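Local coordinates for UPF0336 protein Rv0637 (Mycobacterium tuberculosis, PDB 5ZY8) that probably serves as the HadC subunit of a (3R)-hydroxyacyl-[acyl-carrier-protein] dehydratase, which removes water from hydroxyacyl groups carried on acyl-carrier protein, at residues Arg90-Lys95 with Val135-Thr140; Ala105-His110 with Thr123-Thr128. All coordinates share one frame; numbering follows the deposited sequence.

Interaction 1: Arg90-Lys95 with Val135-Thr140; sequences RFVFHK and VMEAYT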
ATOM      1  N   ARG C  90      -2.323   0.923 -21.770  1.00 69.88           N
ATOM      2  CA  ARG C  90      -2.748  -0.302 -22.440  1.00 70.75           C
ATOM      3  C   ARG C  90      -2.182  -1.519 -21.720  1.00 63.55           C
ATOM      4  O   ARG C  90      -0.974  -1.582 -21.475  1.00 63.28           O
ATOM      5  CB  ARG C  90      -2.270  -0.340 -23.894  1.00 87.23           C
ATOM      6  CG  ARG C  90      -2.973  -1.405 -24.714  1.00102.35           C
ATOM      7  CD  ARG C  90      -2.543  -1.412 -26.174  1.00111.65           C
ATOM      8  NE  ARG C  90      -2.914  -2.691 -26.778  1.00125.23           N
ATOM      9  CZ  ARG C  90      -2.208  -3.334 -27.706  1.00133.18           C
ATOM     10  NH1 ARG C  90      -1.070  -2.827 -28.160  1.00141.77           N
ATOM     11  NH2 ARG C  90      -2.638  -4.500 -28.172  1.00128.16           N
ATOM     12  N   PHE C  91      -3.025  -2.525 -21.481  1.00 59.69           N
ATOM     13  CA  PHE C  91      -2.606  -3.781 -20.869  1.00 63.94           C
ATOM     14  C   PHE C  91      -2.987  -4.945 -21.773  1.00 68.94           C
ATOM     15  O   PHE C  91      -4.092  -4.973 -22.332  1.00 78.85           O
ATOM     16  CB  PHE C  91      -3.248  -4.013 -19.492  1.00 70.59           C
ATOM     17  CG  PHE C  91      -2.849  -3.013 -18.442  1.00 74.79           C
ATOM     18  CD1 PHE C  91      -1.694  -3.190 -17.703  1.00 77.62           C
ATOM     19  CD2 PHE C  91      -3.663  -1.924 -18.152  1.00 75.27           C
ATOM     20  CE1 PHE C  91      -1.336  -2.275 -16.725  1.00 77.44           C
ATOM     21  CE2 PHE C  91      -3.313  -1.012 -17.175  1.00 74.32           C
ATOM     22  CZ  PHE C  91      -2.151  -1.187 -16.461  1.00 75.06           C
ATOM     23  N   VAL C  92      -2.063  -5.893 -21.938  1.00 70.86           N
ATOM     24  CA  VAL C  92      -2.319  -7.119 -22.692  1.00 69.65           C
ATOM     25  C   VAL C  92      -2.007  -8.309 -21.801  1.00 68.68           C
ATOM     26  O   VAL C  92      -0.838  -8.563 -21.480  1.00 67.64           O
ATOM     27  CB  VAL C  92      -1.506  -7.192 -23.987  1.00 71.14           C
ATOM     28  CG1 VAL C  92      -1.856  -8.469 -24.738  1.00 67.49           C
ATOM     29  CG2 VAL C  92      -1.786  -5.967 -24.841  1.00 70.62           C
ATOM     30  N   PHE C  93      -3.033  -9.080 -21.466  1.00 64.80           N
ATOM     31  CA  PHE C  93      -2.900 -10.191 -20.534  1.00 67.62           C
ATOM     32  C   PHE C  93      -2.785 -11.462 -21.359  1.00 63.10           C
ATOM     33  O   PHE C  93      -3.774 -11.956 -21.903  1.00 72.21           O
ATOM     34  CB  PHE C  93      -4.080 -10.231 -19.571  1.00 66.62           C
ATOM     35  CG  PHE C  93      -4.288  -8.946 -18.843  1.00 65.80           C
ATOM     36  CD1 PHE C  93      -3.577  -8.668 -17.684  1.00 71.82           C
ATOM     37  CD2 PHE C  93      -5.177  -8.000 -19.324  1.00 68.80           C
ATOM     38  CE1 PHE C  93      -3.758  -7.466 -17.006  1.00 69.95           C
ATOM     39  CE2 PHE C  93      -5.361  -6.797 -18.655  1.00 69.17           C
ATOM     40  CZ  PHE C  93      -4.648  -6.532 -17.490  1.00 65.71           C
ATOM     41  N   HIS C  94      -1.557 -11.976 -21.453  1.00 59.88           N
ATOM     42  CA  HIS C  94      -1.322 -13.260 -22.097  1.00 67.90           C
ATOM     43  C   HIS C  94      -1.549 -14.417 -21.137  1.00 68.30           C
ATOM     44  O   HIS C  94      -1.907 -15.519 -21.568  1.00 71.37           O
ATOM     45  CB  HIS C  94       0.096 -13.302 -22.667  1.00 67.73           C
ATOM     46  CG  HIS C  94       0.378 -12.208 -23.650  1.00 72.77           C
ATOM     47  ND1 HIS C  94      -0.113 -12.221 -24.938  1.00 76.47           N
ATOM     48  CD2 HIS C  94       1.061 -11.045 -23.520  1.00 73.90           C
ATOM     49  CE1 HIS C  94       0.279 -11.127 -25.567  1.00 79.57           C
ATOM     50  NE2 HIS C  94       0.992 -10.396 -24.729  1.00 74.56           N
ATOM     51  N   LYS C  95      -1.347 -14.193 -19.848  1.00 67.06           N
ATOM     52  CA  LYS C  95      -1.750 -15.124 -18.810  1.00 67.47           C
ATOM     53  C   LYS C  95      -2.361 -14.302 -17.694  1.00 67.64           C
ATOM     54  O   LYS C  95      -2.017 -13.125 -17.522  1.00 61.22           O
ATOM     55  CB  LYS C  95      -0.563 -15.946 -18.287  1.00 72.56           C
ATOM     56  CG  LYS C  95       0.206 -16.637 -19.393  1.00 82.84           C
ATOM     57  CD  LYS C  95       0.955 -17.870 -18.924  1.00 84.23           C
ATOM     58  CE  LYS C  95       1.312 -18.741 -20.120  1.00 88.40           C
ATOM     59  NZ  LYS C  95       2.538 -18.258 -20.798  1.00 92.42           N
ATOM     60  N   VAL C 135       3.666 -13.114 -19.556  1.00 69.89           N
ATOM     61  CA  VAL C 135       2.386 -13.063 -18.867  1.00 62.71           C
ATOM     62  C   VAL C 135       1.654 -11.768 -19.192  1.00 57.75           C
ATOM     63  O   VAL C 135       0.418 -11.743 -19.221  1.00 60.30           O
ATOM     64  CB  VAL C 135       2.542 -13.254 -17.346  1.00 68.30           C
ATOM     65  CG1 VAL C 135       3.534 -14.367 -17.042  1.00 65.36           C
ATOM     66  CG2 VAL C 135       2.954 -11.965 -16.657  1.00 71.51           C
ATOM     67  N   MET C 136       2.393 -10.689 -19.458  1.00 55.93           N
ATOM     68  CA  MET C 136       1.732  -9.408 -19.681  1.00 61.52           C
ATOM     69  C   MET C 136       2.655  -8.435 -20.397  1.00 63.16           C
ATOM     70  O   MET C 136       3.874  -8.444 -20.185  1.00 60.34           O
ATOM     71  CB  MET C 136       1.333  -8.784 -18.342  1.00 70.97           C
ATOM     72  CG  MET C 136       0.897  -7.329 -18.421  1.00 81.33           C
ATOM     73  SD  MET C 136       0.378  -6.711 -16.824  1.00 83.77           S
ATOM     74  CE  MET C 136      -0.556  -8.111 -16.204  1.00 85.34           C
ATOM     75  N   GLU C 137       2.049  -7.560 -21.206  1.00 61.99           N
ATOM     76  CA  GLU C 137       2.712  -6.379 -21.736  1.00 69.55           C
ATOM     77  C   GLU C 137       1.889  -5.154 -21.374  1.00 74.40           C
ATOM     78  O   GLU C 137       0.656  -5.199 -21.387  1.00 82.95           O
ATOM     79  CB  GLU C 137       2.893  -6.431 -23.247  1.00 73.31           C
ATOM     80  CG  GLU C 137       3.182  -7.803 -23.807  1.00 77.94           C
ATOM     81  CD  GLU C 137       3.017  -7.832 -25.310  1.00 79.00           C
ATOM     82  OE1 GLU C 137       3.482  -6.877 -25.968  1.00 77.26           O
ATOM     83  OE2 GLU C 137       2.411  -8.792 -25.830  1.00 72.43           O
ATOM     84  N   ALA C 138       2.574  -4.053 -21.080  1.00 75.15           N
ATOM     85  CA  ALA C 138       1.928  -2.801 -20.704  1.00 72.06           C
ATOM     86  C   ALA C 138       2.570  -1.672 -21.492  1.00 66.97           C
ATOM     87  O   ALA C 138       3.790  -1.489 -21.436  1.00 76.82           O
ATOM     88  CB  ALA C 138       2.044  -2.546 -19.196  1.00 76.26           C
ATOM     89  N   TYR C 139       1.757  -0.917 -22.217  1.00 66.20           N
ATOM     90  CA  TYR C 139       2.234   0.213 -22.999  1.00 69.66           C
ATOM     91  C   TYR C 139       1.775   1.497 -22.332  1.00 75.87           C
ATOM     92  O   TYR C 139       0.573   1.704 -22.127  1.00 87.98           O
ATOM     93  CB  TYR C 139       1.732   0.158 -24.439  1.00 73.19           C
ATOM     94  CG  TYR C 139       2.198  -1.040 -25.229  1.00 73.29           C
ATOM     95  CD1 TYR C 139       1.648  -2.299 -25.026  1.00 72.33           C
ATOM     96  CD2 TYR C 139       3.192  -0.906 -26.190  1.00 75.89           C
ATOM     97  CE1 TYR C 139       2.079  -3.391 -25.760  1.00 73.28           C
ATOM     98  CE2 TYR C 139       3.628  -1.988 -26.925  1.00 75.01           C
ATOM     99  CZ  TYR C 139       3.071  -3.228 -26.708  1.00 71.31           C
ATOM    100  OH  TYR C 139       3.513  -4.306 -27.448  1.00 77.16           O
ATOM    101  N   THR C 140       2.728   2.362 -22.011  1.00 69.11           N
ATOM    102  CA  THR C 140       2.438   3.669 -21.447  1.00 71.87           C
ATOM    103  C   THR C 140       2.936   4.743 -22.402  1.00 72.77           C
ATOM    104  O   THR C 140       4.052   4.648 -22.925  1.00 64.16           O
ATOM    105  CB  THR C 140       3.099   3.812 -20.069  1.00 70.08           C
ATOM    106  OG1 THR C 140       2.609   2.782 -19.201  1.00 71.99           O
ATOM    107  CG2 THR C 140       2.802   5.176 -19.461  1.00 67.93           C
TER
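Phe91, Phe93, Met136 and Ala138 form one face of an antiparallel strand pair in the hot-dog sheet, and a methionine fills the hollow between the two phenylalanines. Met136 lies alongside both rings. Its terminal bend (chi3 -41°) brings CE to 3.4 Å from Phe93 CE1, while SD sits 4.2 Å from Phe91 CD1 in an oblique Met-aromatic contact. The small Ala138 CB fills in beside the same ring atom, 4.1 Å from Phe91 CD1, and near CE1. Leu57, Thr58, Val60 and Val97 press on this apolar surface.

Arg90, Val92, Glu137 and Tyr139 project from the other face. Arg90 runs alongside Tyr139 and sets NH1 over one face of its ring, 4.0 Å from CE1, the guanidinium and ring planes 20° apart; its NE forms a salt bridge with an acidic side chain on the chain of another protein. Paired backbone bonds join Arg90 to Tyr139 and Val92 to Glu137. Next to the strand end, the His94 ring and the Glu137 carboxylate are nearly coplanar, though the modelled length of their hydrogen bond is doubtful. Val135 and Met136 make a classic bulge opposite Cys127, and Val135 O accepts two bonds from the same face of its plane, from His94 N at 3.0 Å and Lys95 N at 3.1 Å.

Interaction 2: Ala105-His110 with Thr123-Thr128; sequences ARMDIH and TRNLCT
The beta hairpin of strands 102-113 and 120-129 lies within the antiparallel sheet of the hot-dog domain, and in it Arg106 pairs with Leu126 and Asp108 with Arg124. Both are hydrogen-bonded pairs: Arg106 N reaches Leu126 O at 2.9 Å, and Asp108 N meets Arg124 O at 2.8 Å in the carbonyl plane, each answered by a return bond. Between them Met107 and Asn125 form a non-hydrogen-bonded pair.

The face bearing Arg106, Asp108, Arg124 and Leu126 is charged. Arg106 grips the carboxylate of Asp108 side-on, NE to OD1 at 3.1 Å and NH1 to OD2 at 2.8 Å, both oxygens offering their syn lone pairs within the guanidinium plane. A bend at chi3 (113°) turns the guanidinium back toward Asp108. Arg124 approaches the same OD2 with NE at 3.8 Å, a long salt bridge, and its NH2 instead makes a salt bridge with Glu137 of the adjacent strand and a hydrogen bond with Tyr139 OH. The two methyls of Leu126 underlie both arginines: CD2 lies over one face of the Arg106 guanidinium, 3.4 Å from NH2, and CD1 over a face of that of Arg124.

On the opposite face Met107 runs alongside Asn125, CG to ND2 3.5 Å, and crosses Thr123. Val67 and Phe71 of helix 61-74 pack on Met107, so this face is turned to the central helix.

Arg106 and Arg124 bring their NH1 atoms within 4.0 Å of each other, and the carboxylate of Asp108 probably offsets that like charge, with the two-nitrogen grip fixing the carboxylate at the guanidinium edge of Arg106, in its plane.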
ATOM      1  N   ALA C 105      10.499  -7.837 -14.998  1.00 53.10           N
ATOM      2  CA  ALA C 105      10.088  -6.702 -15.797  1.00 54.86           C
ATOM      3  C   ALA C 105      11.203  -6.293 -16.746  1.00 61.28           C
ATOM      4  O   ALA C 105      12.395  -6.420 -16.443  1.00 63.41           O
ATOM      5  CB  ALA C 105       9.688  -5.525 -14.907  1.00 54.08           C
ATOM      6  N   ARG C 106      10.785  -5.820 -17.911  1.00 63.01           N
ATOM      7  CA  ARG C 106      11.690  -5.397 -18.968  1.00 64.01           C
ATOM      8  C   ARG C 106      10.984  -4.290 -19.728  1.00 62.03           C
ATOM      9  O   ARG C 106       9.909  -4.516 -20.289  1.00 67.07           O
ATOM     10  CB  ARG C 106      12.054  -6.567 -19.888  1.00 70.78           C
ATOM     11  CG  ARG C 106      13.086  -6.236 -20.950  1.00 74.65           C
ATOM     12  CD  ARG C 106      13.127  -7.316 -22.016  1.00 77.92           C
ATOM     13  NE  ARG C 106      12.648  -6.853 -23.316  1.00 82.77           N
ATOM     14  CZ  ARG C 106      12.327  -7.664 -24.322  1.00 80.77           C
ATOM     15  NH1 ARG C 106      11.902  -7.164 -25.480  1.00 76.81           N
ATOM     16  NH2 ARG C 106      12.431  -8.979 -24.169  1.00 74.10           N
ATOM     17  N   MET C 107      11.554  -3.097 -19.711  1.00 59.35           N
ATOM     18  CA  MET C 107      10.971  -1.959 -20.403  1.00 64.90           C
ATOM     19  C   MET C 107      11.735  -1.709 -21.697  1.00 66.93           C
ATOM     20  O   MET C 107      12.958  -1.550 -21.676  1.00 71.40           O
ATOM     21  CB  MET C 107      11.019  -0.724 -19.514  1.00 66.32           C
ATOM     22  CG  MET C 107      10.071   0.375 -19.909  1.00 70.07           C
ATOM     23  SD  MET C 107      10.648   1.869 -19.111  1.00 74.00           S
ATOM     24  CE  MET C 107      12.147   2.144 -20.056  1.00 79.56           C
ATOM     25  N   ASP C 108      11.013  -1.640 -22.815  1.00 71.34           N
ATOM     26  CA  ASP C 108      11.592  -1.184 -24.069  1.00 66.75           C
ATOM     27  C   ASP C 108      11.070   0.205 -24.411  1.00 64.18           C
ATOM     28  O   ASP C 108       9.920   0.548 -24.122  1.00 60.45           O
ATOM     29  CB  ASP C 108      11.255  -2.130 -25.238  1.00 66.55           C
ATOM     30  CG  ASP C 108      11.625  -3.585 -24.965  1.00 71.00           C
ATOM     31  OD1 ASP C 108      12.275  -3.849 -23.933  1.00 76.06           O
ATOM     32  OD2 ASP C 108      11.286  -4.463 -25.802  1.00 79.29           O
ATOM     33  N   ILE C 109      11.903   0.981 -25.093  1.00 57.51           N
ATOM     34  CA  ILE C 109      11.447   2.239 -25.666  1.00 62.98           C
ATOM     35  C   ILE C 109      10.788   1.933 -27.008  1.00 70.59           C
ATOM     36  O   ILE C 109      11.458   1.582 -27.987  1.00 64.82           O
ATOM     37  CB  ILE C 109      12.587   3.244 -25.822  1.00 66.42           C
ATOM     38  CG1 ILE C 109      13.193   3.532 -24.451  1.00 70.37           C
ATOM     39  CG2 ILE C 109      12.075   4.497 -26.533  1.00 65.69           C
ATOM     40  CD1 ILE C 109      12.503   4.622 -23.681  1.00 72.41           C
ATOM     41  N   HIS C 110       9.464   2.029 -27.035  1.00 73.52           N
ATOM     42  CA  HIS C 110       8.693   1.622 -28.198  1.00 73.06           C
ATOM     43  C   HIS C 110       8.712   2.699 -29.272  1.00 70.09           C
ATOM     44  O   HIS C 110       8.809   2.382 -30.461  1.00 78.05           O
ATOM     45  CB  HIS C 110       7.261   1.300 -27.775  1.00 73.59           C
ATOM     46  CG  HIS C 110       6.479   0.532 -28.793  1.00 74.65           C
ATOM     47  ND1 HIS C 110       5.583   1.135 -29.652  1.00 74.18           N
ATOM     48  CD2 HIS C 110       6.445  -0.790 -29.083  1.00 73.75           C
ATOM     49  CE1 HIS C 110       5.033   0.218 -30.428  1.00 70.24           C
ATOM     50  NE2 HIS C 110       5.538  -0.958 -30.102  1.00 70.61           N
ATOM     51  N   THR C 123       6.615   3.846 -23.696  1.00 72.31           N
ATOM     52  CA  THR C 123       7.297   2.736 -23.056  1.00 65.99           C
ATOM     53  C   THR C 123       6.453   1.475 -23.179  1.00 61.02           C
ATOM     54  O   THR C 123       5.222   1.529 -23.105  1.00 64.36           O
ATOM     55  CB  THR C 123       7.588   3.056 -21.590  1.00 71.24           C
ATOM     56  OG1 THR C 123       6.375   3.004 -20.823  1.00 76.99           O
ATOM     57  CG2 THR C 123       8.196   4.441 -21.477  1.00 75.14           C
ATOM     58  N   ARG C 124       7.129   0.336 -23.353  1.00 55.64           N
ATOM     59  CA  ARG C 124       6.503  -0.984 -23.361  1.00 61.27           C
ATOM     60  C   ARG C 124       7.114  -1.770 -22.213  1.00 63.18           C
ATOM     61  O   ARG C 124       8.310  -2.070 -22.227  1.00 64.04           O
ATOM     62  CB  ARG C 124       6.710  -1.694 -24.704  1.00 70.71           C
ATOM     63  CG  ARG C 124       6.439  -3.210 -24.710  1.00 77.32           C
ATOM     64  CD  ARG C 124       6.745  -3.815 -26.091  1.00 89.31           C
ATOM     65  NE  ARG C 124       7.574  -5.024 -26.064  1.00 92.33           N
ATOM     66  CZ  ARG C 124       7.187  -6.216 -26.516  1.00 91.79           C
ATOM     67  NH1 ARG C 124       8.017  -7.251 -26.457  1.00 94.22           N
ATOM     68  NH2 ARG C 124       5.973  -6.374 -27.028  1.00 97.79           N
ATOM     69  N   ASN C 125       6.306  -2.084 -21.215  1.00 66.27           N
ATOM     70  CA  ASN C 125       6.764  -2.870 -20.080  1.00 65.26           C
ATOM     71  C   ASN C 125       6.359  -4.321 -20.306  1.00 63.35           C
ATOM     72  O   ASN C 125       5.169  -4.651 -20.356  1.00 56.78           O
ATOM     73  CB  ASN C 125       6.219  -2.303 -18.773  1.00 71.79           C
ATOM     74  CG  ASN C 125       6.805  -0.933 -18.459  1.00 78.50           C
ATOM     75  OD1 ASN C 125       6.374   0.085 -19.018  1.00 76.94           O
ATOM     76  ND2 ASN C 125       7.837  -0.910 -17.612  1.00 65.33           N
ATOM     77  N   LEU C 126       7.368  -5.169 -20.465  1.00 65.72           N
ATOM     78  CA  LEU C 126       7.218  -6.609 -20.623  1.00 65.25           C
ATOM     79  C   LEU C 126       7.308  -7.309 -19.273  1.00 66.59           C
ATOM     80  O   LEU C 126       8.224  -7.036 -18.490  1.00 75.48           O
ATOM     81  CB  LEU C 126       8.325  -7.117 -21.540  1.00 67.92           C
ATOM     82  CG  LEU C 126       8.057  -8.390 -22.317  1.00 73.63           C
ATOM     83  CD1 LEU C 126       7.254  -8.039 -23.561  1.00 78.04           C
ATOM     84  CD2 LEU C 126       9.358  -9.096 -22.670  1.00 72.48           C
ATOM     85  N   CYS C 127       6.374  -8.216 -18.999  1.00 62.18           N
ATOM     86  CA  CYS C 127       6.393  -8.981 -17.753  1.00 56.25           C
ATOM     87  C   CYS C 127       6.426 -10.467 -18.069  1.00 55.45           C
ATOM     88  O   CYS C 127       5.550 -10.982 -18.777  1.00 59.69           O
ATOM     89  CB  CYS C 127       5.205  -8.645 -16.844  1.00 54.34           C
ATOM     90  SG  CYS C 127       5.054  -6.901 -16.471  1.00 58.44           S
ATOM     91  N   THR C 128       7.439 -11.142 -17.546  1.00 58.52           N
ATOM     92  CA  THR C 128       7.626 -12.572 -17.704  1.00 63.30           C
ATOM     93  C   THR C 128       7.699 -13.204 -16.317  1.00 59.47           C
ATOM     94  O   THR C 128       7.986 -12.526 -15.328  1.00 55.45           O
ATOM     95  CB  THR C 128       8.901 -12.858 -18.525  1.00 68.46           C
ATOM     96  OG1 THR C 128       9.842 -13.580 -17.721  1.00 71.68           O
ATOM     97  CG2 THR C 128       9.547 -11.540 -18.993  1.00 64.16           C
TER

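In the fold
Interactions 1 and 2 belong to one five-stranded antiparallel sheet, their centres about 9 Å apart. Along the chain the order is 90-95, 105-110, 123-128, 135-140, so the hairpin of interaction 2 lies wholly between the two halves of interaction 1. Across the sheet, strands 120-129 and 134-143 are neighbours and join the contacts: Ala138 O and Asn125 N, 2.6 Å apart, probably share a hydrogen bond, and Arg124 NH2 forms a salt bridge with Glu137 OE1. Tyr139 and His110 meet edge-to-face. Strand 85-93 is outermost within the chain and pairs with a strand of another protein's chain, continuing the sheet across the subunit interface.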